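Local coordinates for putative PadR-family transcriptional regulatory protein (Bacteroides fragilis, PDB 5H20), which probably acts as a PadR-family transcriptional regulator that binds DNA through a winged helix-turn-helix domain and pairs with a second copy of itself, at residues Ser86-Gly89 with Glu90-Ser94. Sequence-based numbering, arbitrary orientation.
Sequences SFLG and ELEAS. With IPA (isopropyl alcohol), chain F; IPA (isopropyl alcohol), chain G.
Phe87 meets Leu91 over one ring face and Glu90 at the ring edge, residues four and three ahead of it on the alpha-helix 82-97, which follows the two-stranded wing of the PadR winged helix-turn-helix fold. Four successive i to i+4 backbone bonds carry the helix through this stretch: Glu90 N to Ser86 O, Leu91 N to Phe87 O, Glu92 N to Leu88 O and Ala93 N to Gly89 O, the last being the longest at 3.3 Å. Glu90 CB sits 3.3 Å from Phe87 O. CG lies anti to the backbone N (chi1 170°), and from there the extended chain carries the carboxylate to the edge of the Phe87 ring. CD comes within 3.9 Å of Phe87 CD1; OE1 lies in the ring plane, 3.7 Å from the same CD1. The carboxylate plane stands nearly perpendicular to the ring, at 88°. OE2 accepts a hydrogen bond from O2 of the chain F isopropanol, probably from the crystallisation liquor, at 3.1 Å and also forms a salt bridge with Arg11 of the second subunit, a pairing that probably stabilises the charge of the carboxylate. Leu91 CD2 makes a CH-pi contact, 3.6 Å from the ring centroid and 18° off the normal, shifted toward the rim on the CE2 side, with CD1 near CE1 and CZ. Phe87 also packs on Leu61 and on Arg11 of the second subunit, and Leu91 on Tyr17 and on Met10 of the second subunit, so this side of helix 82-97 packs on helix 5-23 of its own chain and on the second subunit. On another side, the extended Glu92 chain reaches back across Leu88, which packs on Met20 of helix 5-23, and brings OE2 to 3.9 Å from Leu88 CG.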
# COMPACT_ATOMS: atom_id res chain seq x y z
N SER A 86 11.24 -2.32 -11.48
CA SER A 86 10.21 -3.25 -11.95
C SER A 86 9.02 -3.34 -10.97
O SER A 86 7.87 -3.20 -11.39
CB SER A 86 10.77 -4.65 -12.22
OG SER A 86 11.82 -4.60 -13.17
N PHE A 87 9.32 -3.56 -9.68
CA PHE A 87 8.29 -3.61 -8.64
C PHE A 87 7.53 -2.29 -8.52
O PHE A 87 6.32 -2.31 -8.41
CB PHE A 87 8.84 -4.06 -7.27
CG PHE A 87 7.78 -4.24 -6.20
CD1 PHE A 87 6.67 -5.08 -6.41
CD2 PHE A 87 7.90 -3.61 -4.96
CE1 PHE A 87 5.69 -5.24 -5.42
CE2 PHE A 87 6.93 -3.78 -3.97
CZ PHE A 87 5.82 -4.60 -4.20
N LEU A 88 8.25 -1.16 -8.60
CA LEU A 88 7.62 0.17 -8.68
C LEU A 88 6.63 0.28 -9.86
O LEU A 88 5.50 0.77 -9.68
CB LEU A 88 8.68 1.28 -8.78
CG LEU A 88 8.17 2.72 -8.94
CD1 LEU A 88 7.53 3.26 -7.67
CD2 LEU A 88 9.32 3.60 -9.39
N GLY A 89 7.05 -0.17 -11.04
CA GLY A 89 6.20 -0.20 -12.25
C GLY A 89 4.91 -1.00 -12.07
O GLY A 89 3.84 -0.58 -12.53
N GLU A 90 5.04 -2.15 -11.41
CA GLU A 90 3.90 -2.99 -11.03
C GLU A 90 2.89 -2.24 -10.15
O GLU A 90 1.69 -2.27 -10.43
CB GLU A 90 4.41 -4.25 -10.31
CG GLU A 90 3.32 -5.10 -9.66
CD GLU A 90 3.87 -6.26 -8.85
OE1 GLU A 90 4.95 -6.81 -9.22
OE2 GLU A 90 3.22 -6.63 -7.86
N LEU A 91 3.40 -1.55 -9.13
CA LEU A 91 2.59 -0.83 -8.14
C LEU A 91 1.82 0.37 -8.69
O LEU A 91 0.65 0.58 -8.32
CB LEU A 91 3.48 -0.37 -6.98
CG LEU A 91 3.67 -1.13 -5.65
CD1 LEU A 91 3.00 -2.50 -5.52
CD2 LEU A 91 5.16 -1.21 -5.41
N GLU A 92 2.49 1.14 -9.56
CA GLU A 92 1.91 2.33 -10.21
C GLU A 92 0.76 1.95 -11.14
O GLU A 92 -0.25 2.66 -11.21
CB GLU A 92 2.98 3.11 -11.00
CG GLU A 92 4.03 3.83 -10.15
CD GLU A 92 5.12 4.52 -10.97
OE1 GLU A 92 5.34 4.15 -12.14
OE2 GLU A 92 5.77 5.43 -10.43
N ALA A 93 0.94 0.83 -11.86
CA ALA A 93 -0.06 0.27 -12.76
C ALA A 93 -1.23 -0.31 -11.96
O ALA A 93 -2.37 -0.30 -12.43
CB ALA A 93 0.56 -0.78 -13.67
N SER A 94 -0.94 -0.79 -10.75
CA SER A 94 -1.94 -1.30 -9.82
C SER A 94 -2.80 -0.20 -9.18
O SER A 94 -3.98 -0.43 -8.87
CB SER A 94 -1.28 -2.17 -8.74
OG SER A 94 -0.87 -3.42 -9.25
C1 IPA F . 0.06 -7.64 -7.17
C2 IPA F . -0.47 -6.24 -6.90
C3 IPA F . -1.19 -6.23 -5.56
O2 IPA F . 0.59 -5.28 -6.89
C1 IPA G . -4.80 -5.30 -5.87
C2 IPA G . -5.10 -4.71 -7.24
C3 IPA G . -6.00 -3.49 -7.08
O2 IPA G . -3.87 -4.32 -7.86